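Local coordinates for long form salivary protein D7L (Phlebotomus duboscqi, PDB 6MT7), which binds and sequesters cysteinyl leukotrienes and a stable thromboxane A2 analogue, which helps the sand fly to feed on vertebrate blood, at residues 54-58 / 59-63; 69-72 / 73-77; 210-213 / 214-218; 159-162 / 163-167; 94-97 / 98-102. One frame throughout, in Å; residues are numbered along the deposited sequence.

Interaction 1 (54-58 / 59-63); sequences GLYNE and QNKSL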
# COMPACT_ATOMS: atom_id res chain seq x y z
N GLY A 54 -5.37 1.02 2.79
CA GLY A 54 -6.79 0.96 2.52
C GLY A 54 -7.66 1.30 3.71
O GLY A 54 -8.85 0.95 3.71
N LEU A 55 -7.12 2.00 4.70
CA LEU A 55 -7.82 2.22 5.96
C LEU A 55 -8.17 3.69 6.20
O LEU A 55 -8.58 4.04 7.31
CB LEU A 55 -6.98 1.67 7.11
CG LEU A 55 -6.78 0.16 6.97
CD1 LEU A 55 -5.83 -0.33 8.05
CD2 LEU A 55 -8.14 -0.56 7.07
N TYR A 56 -8.03 4.54 5.19
CA TYR A 56 -8.41 5.95 5.30
C TYR A 56 -9.45 6.25 4.23
O TYR A 56 -9.20 6.06 3.04
CB TYR A 56 -7.20 6.87 5.15
CG TYR A 56 -7.55 8.35 5.27
CD1 TYR A 56 -8.02 8.88 6.47
CD2 TYR A 56 -7.39 9.20 4.19
CE1 TYR A 56 -8.33 10.24 6.59
CE2 TYR A 56 -7.69 10.57 4.30
CZ TYR A 56 -8.16 11.07 5.50
OH TYR A 56 -8.45 12.42 5.60
N ASN A 57 -10.63 6.69 4.67
CA ASN A 57 -11.73 6.99 3.77
C ASN A 57 -11.57 8.44 3.34
O ASN A 57 -11.77 9.36 4.13
CB ASN A 57 -13.06 6.73 4.48
CG ASN A 57 -14.27 7.06 3.63
OD1 ASN A 57 -14.19 7.83 2.68
ND2 ASN A 57 -15.41 6.48 3.99
N GLU A 58 -11.18 8.64 2.07
CA GLU A 58 -10.92 9.99 1.60
C GLU A 58 -12.20 10.81 1.45
O GLU A 58 -12.14 12.04 1.52
CB GLU A 58 -10.17 9.95 0.26
CG GLU A 58 -8.76 9.37 0.37
CD GLU A 58 -8.04 9.30 -0.97
OE1 GLU A 58 -8.28 8.35 -1.73
OE2 GLU A 58 -7.21 10.21 -1.24
N GLN A 59 -13.34 10.15 1.29
CA GLN A 59 -14.59 10.89 1.12
C GLN A 59 -15.05 11.53 2.43
O GLN A 59 -15.43 12.71 2.45
CB GLN A 59 -15.67 9.96 0.56
CG GLN A 59 -16.90 10.69 0.01
CD GLN A 59 -18.04 10.76 1.01
OE1 GLN A 59 -18.19 9.88 1.86
NE2 GLN A 59 -18.85 11.81 0.91
N ASN A 60 -15.02 10.79 3.53
CA ASN A 60 -15.43 11.34 4.82
C ASN A 60 -14.26 11.73 5.72
O ASN A 60 -14.48 12.15 6.86
CB ASN A 60 -16.40 10.37 5.55
CG ASN A 60 -15.72 9.14 6.10
OD1 ASN A 60 -14.51 8.97 5.99
ND2 ASN A 60 -16.51 8.24 6.72
N LYS A 61 -13.02 11.62 5.21
CA LYS A 61 -11.81 12.04 5.92
C LYS A 61 -11.67 11.35 7.27
O LYS A 61 -11.21 11.94 8.24
CB LYS A 61 -11.74 13.55 6.09
CG LYS A 61 -11.64 14.31 4.78
CD LYS A 61 -11.48 15.80 5.03
CE LYS A 61 -11.42 16.58 3.72
NZ LYS A 61 -10.72 17.88 3.90
N SER A 62 -12.08 10.07 7.33
CA SER A 62 -12.08 9.32 8.57
C SER A 62 -11.39 7.98 8.36
O SER A 62 -11.35 7.46 7.25
CB SER A 62 -13.51 9.06 9.06
OG SER A 62 -14.23 10.28 9.13
N LEU A 63 -10.86 7.43 9.44
CA LEU A 63 -10.32 6.08 9.38
C LEU A 63 -11.44 5.06 9.25
O LEU A 63 -12.54 5.24 9.78
CB LEU A 63 -9.49 5.78 10.62
CG LEU A 63 -8.21 6.60 10.70
CD1 LEU A 63 -7.58 6.33 12.03
CD2 LEU A 63 -7.27 6.25 9.56
O HOH W 1 -17.82 7.64 2.65
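Leu55 meets Leu63 through its backbone. Its carbonyl O receives a CA-H contact from Leu63, with Leu63 CA 3.4 Å from Leu55 O. The CD2 branch of Leu63 closes on the same oxygen. Leu55 directly follows Gly54, whose positive phi belongs to the Schellman motif that ends helix 40-52. Tyr56 comes next and forms a non-hydrogen-bonded antiparallel pair with Leu63. Its CG is anti to the backbone N (chi1 -180°), which lays the ring alongside Lys61, both side chains pointing the same way. Tyr56 OH lies 3.5 Å from Lys61 CB. Leu63 CD2 meets the ring at its edge, 4.1 Å from Tyr56 CD1. The two short strands make a beta hairpin, a small sheet in an otherwise helical PBP/GOBP fold, between helices 40-52 and 65-74. Asn57 pairs with Ser62, and its N donates to Ser62 O at 2.8 Å. Lys61 and Ser62 both face Asn57, which makes a G1 beta bulge, with Lys61 at positive phi. Asn57 O takes Ser62 N at 3.3 Å and Lys61 N in a weaker, bent bond. Asn57 carries its CG anti to the backbone N (chi1 178°), and its OD1 faces the backbone N atoms of the turn. This OD1 accepts Asn60 N at 3.2 Å from above the carbonyl plane, and Gln59 N weakly. The amide groups of Asn57 and Asn60 lie with their planes 31° apart. Asn57 ND2 donates to a water at 3.0 Å. Glu58 begins the turn, and its side chain touches Leu51 of helix 40-52.

Interaction 2 (69-72 / 73-77); sequences MEQF and NSRSV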
# COMPACT_ATOMS: atom_id res chain seq x y z
N MSE A 69 -10.80 -2.94 12.85
CA MSE A 69 -11.27 -3.96 13.78
C MSE A 69 -11.26 -5.33 13.11
O MSE A 69 -10.91 -6.34 13.73
CB MSE A 69 -12.67 -3.57 14.27
CG MSE A 69 -12.55 -2.49 15.31
SE MSE A 69 -14.25 -1.94 16.04
CE MSE A 69 -15.07 -1.45 14.37
N GLU A 70 -11.64 -5.35 11.83
CA GLU A 70 -11.60 -6.60 11.07
C GLU A 70 -10.19 -7.15 10.97
O GLU A 70 -9.98 -8.37 11.04
CB GLU A 70 -12.18 -6.37 9.68
CG GLU A 70 -12.11 -7.60 8.80
CD GLU A 70 -12.79 -7.40 7.45
OE1 GLU A 70 -13.39 -6.32 7.23
OE2 GLU A 70 -12.72 -8.34 6.62
N GLN A 71 -9.19 -6.28 10.83
CA GLN A 71 -7.82 -6.76 10.80
C GLN A 71 -7.48 -7.48 12.09
O GLN A 71 -6.90 -8.57 12.08
CB GLN A 71 -6.84 -5.61 10.55
CG GLN A 71 -5.41 -6.11 10.27
CD GLN A 71 -5.25 -6.56 8.82
OE1 GLN A 71 -6.05 -6.21 7.96
NE2 GLN A 71 -4.21 -7.33 8.55
N PHE A 72 -7.82 -6.87 13.23
CA PHE A 72 -7.54 -7.51 14.51
C PHE A 72 -8.28 -8.84 14.62
O PHE A 72 -7.70 -9.87 14.98
CB PHE A 72 -7.93 -6.59 15.66
CG PHE A 72 -6.92 -5.53 15.95
CD1 PHE A 72 -5.93 -5.74 16.90
CD2 PHE A 72 -6.97 -4.31 15.31
CE1 PHE A 72 -5.00 -4.75 17.18
CE2 PHE A 72 -6.04 -3.32 15.58
CZ PHE A 72 -5.06 -3.55 16.52
N ASN A 73 -9.58 -8.83 14.31
CA ASN A 73 -10.36 -10.05 14.45
C ASN A 73 -9.83 -11.17 13.56
O ASN A 73 -9.73 -12.32 13.98
CB ASN A 73 -11.83 -9.78 14.14
CG ASN A 73 -12.51 -8.97 15.23
OD1 ASN A 73 -12.13 -9.04 16.40
ND2 ASN A 73 -13.53 -8.21 14.86
N SER A 74 -9.47 -10.84 12.32
CA SER A 74 -9.03 -11.87 11.39
C SER A 74 -7.68 -12.46 11.80
O SER A 74 -7.39 -13.62 11.50
CB SER A 74 -8.96 -11.31 9.97
OG SER A 74 -7.88 -10.39 9.87
N ARG A 75 -6.86 -11.69 12.50
CA ARG A 75 -5.56 -12.13 12.98
C ARG A 75 -5.60 -12.68 14.40
O ARG A 75 -4.54 -12.98 14.97
CB ARG A 75 -4.56 -10.97 12.91
CG ARG A 75 -4.41 -10.37 11.51
CD ARG A 75 -3.41 -11.15 10.68
NE ARG A 75 -2.11 -11.19 11.33
CZ ARG A 75 -1.51 -12.30 11.73
NH1 ARG A 75 -2.07 -13.49 11.55
NH2 ARG A 75 -0.33 -12.22 12.33
N SER A 76 -6.79 -12.81 14.99
CA SER A 76 -6.96 -13.30 16.37
C SER A 76 -6.19 -12.46 17.38
O SER A 76 -5.56 -12.99 18.30
CB SER A 76 -6.58 -14.78 16.49
OG SER A 76 -7.24 -15.59 15.53
N VAL A 77 -6.24 -11.14 17.22
CA VAL A 77 -5.68 -10.19 18.18
C VAL A 77 -6.84 -9.44 18.83
O VAL A 77 -7.75 -8.97 18.14
CB VAL A 77 -4.71 -9.19 17.51
CG1 VAL A 77 -4.06 -8.31 18.57
CG2 VAL A 77 -3.65 -9.92 16.69
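Phe72 and Val77 make the main apolar contact. Val77 CG1 meets the edge of the Phe72 ring, 3.6 Å from Phe72 CD1. The backbones join at the same place: Val77 N donates to Phe72 O at 3.0 Å, in a nearly straight bond (171°). Ser74 OG sits beside two carbonyls, 3.1 Å from Glu70 O and 3.0 Å from Gln71 O. Its single proton could serve either. Chi1 of 70° folds OG back between its own N and carbonyl carbon, toward these oxygens. Arg75 CG packs against Gln71 O, and Arg75 N bonds to that oxygen at 3.1 Å. Helix 65-74 ends here in a Schellman motif: Ser76, at positive phi, is its C-prime residue, and Ser76 N bonds to Asn73 O inside the Val77 N to Phe72 O bond. Val77 is thereby turned back over the last helical turn and onto Phe72. Farther out, helix 109-115 covers this patch, with Leu112 on Phe72 and Thr114 on Val77. Gln71 OE1 bonds to Arg6 N and its NE2 to Ala115 O, which fixes both ends of the amide. Arg75 NH2 reaches Thr114 O, and Glu70 OE1 pairs with Arg67 in a salt bridge within the same helix. The Phe72 side chain lies about 7 Å from the bound detergent fragment.

Interaction 3 (210-213 / 214-218); sequences YNCV and EKHNS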
# COMPACT_ATOMS: atom_id res chain seq x y z
N TYR A 210 -0.78 0.21 -17.41
CA TYR A 210 0.64 -0.03 -17.64
C TYR A 210 1.14 0.76 -18.85
O TYR A 210 2.12 1.50 -18.76
CB TYR A 210 0.88 -1.53 -17.83
CG TYR A 210 2.33 -1.95 -17.98
CD1 TYR A 210 3.00 -1.78 -19.19
CD2 TYR A 210 3.02 -2.53 -16.92
CE1 TYR A 210 4.33 -2.15 -19.33
CE2 TYR A 210 4.35 -2.91 -17.06
CZ TYR A 210 4.99 -2.72 -18.26
OH TYR A 210 6.31 -3.11 -18.39
N ASN A 211 0.46 0.61 -19.99
CA ASN A 211 0.92 1.26 -21.21
C ASN A 211 0.82 2.77 -21.11
O ASN A 211 1.66 3.48 -21.68
CB ASN A 211 0.11 0.75 -22.40
CG ASN A 211 0.38 -0.71 -22.70
OD1 ASN A 211 1.47 -1.21 -22.46
ND2 ASN A 211 -0.62 -1.41 -23.22
N CYS A 212 -0.18 3.27 -20.39
CA CYS A 212 -0.34 4.72 -20.25
C CYS A 212 0.76 5.32 -19.39
O CYS A 212 1.31 6.38 -19.73
CB CYS A 212 -1.72 5.04 -19.66
SG CYS A 212 -2.03 6.81 -19.43
N VAL A 213 1.09 4.68 -18.27
CA VAL A 213 2.17 5.18 -17.42
C VAL A 213 3.49 5.14 -18.19
O VAL A 213 4.27 6.10 -18.16
CB VAL A 213 2.24 4.38 -16.11
CG1 VAL A 213 3.53 4.71 -15.34
CG2 VAL A 213 1.02 4.67 -15.22
N GLU A 214 3.74 4.04 -18.90
CA GLU A 214 4.99 3.92 -19.63
C GLU A 214 5.10 4.97 -20.73
O GLU A 214 6.20 5.46 -21.01
CB GLU A 214 5.11 2.52 -20.23
CG GLU A 214 6.48 2.21 -20.80
CD GLU A 214 6.62 0.75 -21.19
OE1 GLU A 214 5.70 0.21 -21.83
OE2 GLU A 214 7.66 0.15 -20.84
N LYS A 215 3.98 5.33 -21.35
CA LYS A 215 4.01 6.37 -22.37
C LYS A 215 4.40 7.72 -21.78
O LYS A 215 5.12 8.50 -22.42
CB LYS A 215 2.65 6.45 -23.06
CG LYS A 215 2.61 7.42 -24.24
CD LYS A 215 2.22 6.71 -25.53
CE LYS A 215 2.20 7.68 -26.71
NZ LYS A 215 3.41 7.53 -27.57
N HIS A 216 3.95 8.01 -20.55
CA HIS A 216 4.29 9.28 -19.93
C HIS A 216 5.76 9.33 -19.55
O HIS A 216 6.43 10.35 -19.76
CB HIS A 216 3.41 9.54 -18.71
CG HIS A 216 2.00 9.91 -19.06
ND1 HIS A 216 1.69 11.01 -19.82
CD2 HIS A 216 0.82 9.31 -18.75
CE1 HIS A 216 0.38 11.08 -19.97
NE2 HIS A 216 -0.17 10.07 -19.33
N ASN A 217 6.29 8.24 -18.99
CA ASN A 217 7.71 8.18 -18.64
C ASN A 217 8.18 6.74 -18.76
O ASN A 217 7.71 5.87 -18.01
CB ASN A 217 7.96 8.72 -17.23
CG ASN A 217 9.44 8.88 -16.92
OD1 ASN A 217 10.18 7.90 -16.86
ND2 ASN A 217 9.89 10.12 -16.74
N SER A 218 9.10 6.49 -19.69
CA SER A 218 9.49 5.12 -20.00
C SER A 218 10.31 4.47 -18.89
O SER A 218 10.46 3.24 -18.90
CB SER A 218 10.29 5.08 -21.31
OG SER A 218 11.45 5.89 -21.23
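Tyr210 and Glu214 touch one helical turn apart. Glu214 OE1 comes to 3.7 Å from Tyr210 CE1. The carboxylate stands almost upright to the ring, their planes 83° apart, and the approach is oblique. Beyond Glu214, the Tyr210 ring stacks with His158.

The sulfur contact is with His216. Cys212 SG lies 3.8 Å from His216 NE2 and approaches the imidazole obliquely. His216 CG is anti to its carbonyl carbon (chi1 -73°), which brings the ring back along the helix. His216 CD2 comes within 3.1 Å of Cys212 O. His216 NE2 makes a weak hydrogen bond to Ser192 OG of helix 187-196, and Cys212 SG is bonded to Cys193 of that same helix, so the ring lies beside the disulfide.

Backbone bonds hold the turn itself. Glu214 N donates to Tyr210 O at 3.0 Å and Lys215 N to Asn211 O at 3.0 Å. His216 N bonds to Cys212 O at 3.2 Å, and weakly to Val213 O as well. The last of the series runs from Asn217 N to Val213 O at 3.1 Å.

Asn217 then leaves helical geometry, and its OD1 caps Gln219 N. The segment is a helix C-terminus that passes straight into a capped turn before helix 220-227, in a helical region where the Cys193-Cys212 disulfide ties helices 187-196 and 203-216 together.

Interaction 4 (159-162 / 163-167); sequences ACSA and YYYRL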
# COMPACT_ATOMS: atom_id res chain seq x y z
N ALA A 159 -0.83 -8.02 -16.77
CA ALA A 159 -1.86 -8.16 -15.74
C ALA A 159 -1.26 -8.30 -14.35
O ALA A 159 -1.76 -7.70 -13.39
CB ALA A 159 -2.74 -9.37 -16.06
N CYS A 160 -0.20 -9.08 -14.23
CA CYS A 160 0.45 -9.29 -12.95
C CYS A 160 1.27 -8.07 -12.56
O CYS A 160 1.18 -7.59 -11.42
CB CYS A 160 1.31 -10.56 -13.03
SG CYS A 160 2.34 -10.97 -11.60
N SER A 161 2.06 -7.55 -13.50
CA SER A 161 2.94 -6.42 -13.21
C SER A 161 2.14 -5.20 -12.75
O SER A 161 2.54 -4.50 -11.82
CB SER A 161 3.76 -6.06 -14.44
OG SER A 161 4.84 -6.96 -14.61
N ALA A 162 1.00 -4.94 -13.40
CA ALA A 162 0.20 -3.78 -13.02
C ALA A 162 -0.31 -3.91 -11.59
O ALA A 162 -0.42 -2.90 -10.87
CB ALA A 162 -0.97 -3.60 -13.98
N TYR A 163 -0.63 -5.13 -11.16
CA TYR A 163 -1.05 -5.32 -9.77
C TYR A 163 0.10 -5.02 -8.81
O TYR A 163 -0.06 -4.28 -7.84
CB TYR A 163 -1.58 -6.75 -9.56
CG TYR A 163 -1.80 -7.01 -8.08
CD1 TYR A 163 -2.93 -6.53 -7.44
CD2 TYR A 163 -0.83 -7.67 -7.32
CE1 TYR A 163 -3.10 -6.72 -6.08
CE2 TYR A 163 -0.99 -7.85 -5.96
CZ TYR A 163 -2.13 -7.37 -5.35
OH TYR A 163 -2.31 -7.55 -3.99
N TYR A 164 1.29 -5.58 -9.06
CA TYR A 164 2.36 -5.41 -8.09
C TYR A 164 2.94 -4.00 -8.10
O TYR A 164 3.47 -3.55 -7.08
CB TYR A 164 3.44 -6.47 -8.30
CG TYR A 164 3.02 -7.78 -7.68
CD1 TYR A 164 3.07 -7.96 -6.30
CD2 TYR A 164 2.50 -8.80 -8.46
CE1 TYR A 164 2.65 -9.15 -5.72
CE2 TYR A 164 2.07 -9.98 -7.88
CZ TYR A 164 2.15 -10.15 -6.51
OH TYR A 164 1.73 -11.33 -5.94
N TYR A 165 2.85 -3.30 -9.23
CA TYR A 165 3.16 -1.87 -9.23
C TYR A 165 2.06 -1.04 -8.58
O TYR A 165 2.24 0.17 -8.41
CB TYR A 165 3.35 -1.36 -10.66
CG TYR A 165 4.52 -1.94 -11.40
CD1 TYR A 165 5.71 -2.25 -10.75
CD2 TYR A 165 4.45 -2.15 -12.77
CE1 TYR A 165 6.80 -2.78 -11.46
CE2 TYR A 165 5.52 -2.68 -13.48
CZ TYR A 165 6.68 -2.99 -12.82
OH TYR A 165 7.73 -3.51 -13.56
N ARG A 166 0.94 -1.67 -8.20
CA ARG A 166 -0.22 -0.99 -7.61
C ARG A 166 -0.75 0.10 -8.54
O ARG A 166 -1.14 1.19 -8.11
CB ARG A 166 0.08 -0.44 -6.22
CG ARG A 166 -0.24 -1.45 -5.10
CD ARG A 166 0.77 -2.61 -5.11
NE ARG A 166 0.51 -3.58 -4.04
CZ ARG A 166 1.31 -4.61 -3.77
NH1 ARG A 166 2.42 -4.81 -4.47
NH2 ARG A 166 1.02 -5.44 -2.77
N LEU A 167 -0.78 -0.21 -9.84
CA LEU A 167 -1.59 0.58 -10.76
C LEU A 167 -3.06 0.18 -10.66
O LEU A 167 -3.94 1.02 -10.85
CB LEU A 167 -1.09 0.41 -12.19
CG LEU A 167 0.41 0.69 -12.37
CD1 LEU A 167 0.84 0.47 -13.82
CD2 LEU A 167 0.74 2.09 -11.91
O HOH W 2 7.41 -5.88 -14.88
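Tyr165 and Ser161 make the tight, buried part of the contact. Ser161 O meets the Tyr165 ring obliquely, 3.2 Å from Tyr165 CD2. The same oxygen accepts Tyr165 N at 2.9 Å. A water bridges these two buried side chains, 2.8 Å from Ser161 OG and also bonded to Tyr165 OH. Leu167 N donates to Ala162 O at 2.9 Å, another tight element, while Ala162 CB and Leu167 CB pack more slackly, 4.4 Å apart. Arg166, at positive phi, is part of a Schellman motif after the last turn, with Arg166 N bonded to Tyr163 O and Leu167 N to Ala162 O.

Of the side chains named here, only Cys160 and Tyr163 are partly exposed. Cys160 SG meets the Tyr164 ring at its edge, 3.8 Å from Tyr164 CD2, as a sulfur-aromatic contact. The sulfur is anti to the backbone N (chi1 175°), where it also bonds to Cys144. One face of the Tyr164 ring takes Tyr163 CD2 over its centre, 3.6 Å above the plane.

The polar groups have defined partners. Ser161 OG bonds to Glu150 OE2, Tyr163 OH to Glu170 and Tyr164 OH to Lys134 N. Arg166 NH1 donates to Tyr164 O, which lies in the guanidinium plane. Arg166 is also paired with Asp9 and has a cation-pi contact with Trp13, so its buried positive charge is probably well compensated.

Interaction 5 (94-97 / 98-102); sequences CKDI and YDKTI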
# COMPACT_ATOMS: atom_id res chain seq x y z
N CYS A 94 -2.15 15.82 7.80
CA CYS A 94 -1.34 14.77 8.41
C CYS A 94 -1.29 14.92 9.92
O CYS A 94 -1.29 13.93 10.65
CB CYS A 94 0.09 14.79 7.86
SG CYS A 94 0.32 14.87 6.07
N LYS A 95 -1.20 16.16 10.40
CA LYS A 95 -1.10 16.40 11.83
C LYS A 95 -2.33 15.85 12.56
O LYS A 95 -2.19 15.21 13.61
CB LYS A 95 -0.93 17.89 12.10
CG LYS A 95 -1.13 18.29 13.55
CD LYS A 95 0.12 18.11 14.36
CE LYS A 95 0.16 19.10 15.52
NZ LYS A 95 -0.90 18.82 16.53
N ASP A 96 -3.53 16.08 12.03
CA ASP A 96 -4.73 15.62 12.72
C ASP A 96 -4.82 14.09 12.71
O ASP A 96 -5.18 13.48 13.72
CB ASP A 96 -5.98 16.22 12.06
CG ASP A 96 -7.18 16.24 12.99
OD1 ASP A 96 -7.00 16.37 14.22
OD2 ASP A 96 -8.32 16.15 12.48
N ILE A 97 -4.47 13.47 11.59
CA ILE A 97 -4.54 12.01 11.53
C ILE A 97 -3.51 11.39 12.46
O ILE A 97 -3.78 10.41 13.16
CB ILE A 97 -4.37 11.54 10.08
CG1 ILE A 97 -5.62 11.93 9.28
CG2 ILE A 97 -4.15 10.03 10.03
CD1 ILE A 97 -5.43 11.88 7.79
N TYR A 98 -2.31 11.99 12.51
CA TYR A 98 -1.29 11.56 13.47
C TYR A 98 -1.78 11.72 14.91
O TYR A 98 -1.68 10.79 15.72
CB TYR A 98 -0.01 12.36 13.24
CG TYR A 98 1.11 12.06 14.22
CD1 TYR A 98 1.23 12.79 15.41
CD2 TYR A 98 2.05 11.07 13.96
CE1 TYR A 98 2.24 12.53 16.31
CE2 TYR A 98 3.08 10.80 14.86
CZ TYR A 98 3.18 11.55 16.03
OH TYR A 98 4.17 11.32 16.95
N ASP A 99 -2.31 12.90 15.24
CA ASP A 99 -2.73 13.14 16.62
C ASP A 99 -3.85 12.20 17.04
O ASP A 99 -3.94 11.83 18.22
CB ASP A 99 -3.20 14.59 16.80
CG ASP A 99 -2.06 15.59 16.77
OD1 ASP A 99 -0.88 15.20 16.88
OD2 ASP A 99 -2.35 16.80 16.64
N LYS A 100 -4.71 11.83 16.10
CA LYS A 100 -5.80 10.93 16.42
C LYS A 100 -5.33 9.50 16.58
O LYS A 100 -6.01 8.71 17.25
CB LYS A 100 -6.89 11.01 15.35
CG LYS A 100 -7.84 12.18 15.60
CD LYS A 100 -8.86 12.33 14.48
CE LYS A 100 -9.94 11.26 14.57
NZ LYS A 100 -11.09 11.69 15.42
N THR A 101 -4.17 9.14 16.04
CA THR A 101 -3.76 7.75 16.08
C THR A 101 -2.49 7.47 16.86
O THR A 101 -2.18 6.29 17.07
CB THR A 101 -3.62 7.19 14.65
OG1 THR A 101 -2.74 8.02 13.88
CG2 THR A 101 -4.95 7.19 13.97
N ILE A 102 -1.76 8.48 17.33
CA ILE A 102 -0.43 8.20 17.88
C ILE A 102 -0.53 7.45 19.21
O ILE A 102 0.24 6.53 19.46
CB ILE A 102 0.41 9.49 17.99
CG1 ILE A 102 1.85 9.19 18.44
CG2 ILE A 102 -0.26 10.50 18.91
CD1 ILE A 102 2.56 8.09 17.64
O HOH W 3 -4.70 17.82 15.37
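Lys95 and Asp99 face each other one turn apart and carry the charged contact. The lysine chain bends at chi2 (85°) and again at chi4, which wraps it round Asp99 OD2. Its NZ comes to 2.5 Å from Asp99 OD2. The pair is a salt bridge, though the very short length is doubtful. Asp99 OD2 also takes a water at 2.9 Å, and the same water donates to Asp96 OD1. The two carboxylates are thus linked through water and not directly, while Asp96 OD2 is held by Asp91 N.

Tyr98 lies to another side of the helix. Its ring has Ile102 CB over one face, 3.9 Å above the plane and toward the rim. Asp99 OD1 sits at the ring edge, in its plane. The hydroxyl bonds to Leu36 O, and His43 meets the ring at about 45°.

Both segments lie in helix 94-106, whose first residue, Cys94, is joined to Cys44 of helix 40-52. Disulfides between helices are characteristic of the PBP/GOBP fold. Backbone bonds run one turn ahead, such as Tyr98 N to Cys94 O at 2.9 Å. Lys100 N bonds likewise to Asp96 O, and Lys100 NZ to Ser87 O. Thr101 adds a side-chain bond. Its OG1 folds back beside the backbone (chi1 54°) and donates to Ile97 O at 2.7 Å. That hydroxyl has a weak second bond to Trp50 NE1, a tryptophan that lines the detergent pocket.

Interactions 1, 2 and 5 lie around the detergent pocket, and interactions 3 and 4 form a separate group. The side chains of Leu55 (interaction 1) and Thr101 (interaction 5) each lie about 5 Å from the bound fragment at the nearest atoms. These two contacts touch: Leu63 CD1 meets Thr101 CG2 at 3.4 Å, and Tyr56 packs on Ile97. Interaction 2 follows interaction 1 in the chain but stays about 6 Å away at the nearest atoms. In the other group, Tyr210 CE2 packs on Tyr165 CE2 at 3.8 Å. Interactions 3 and 5 lie on opposite sides of the chain's centre, their own centres 35 Å apart.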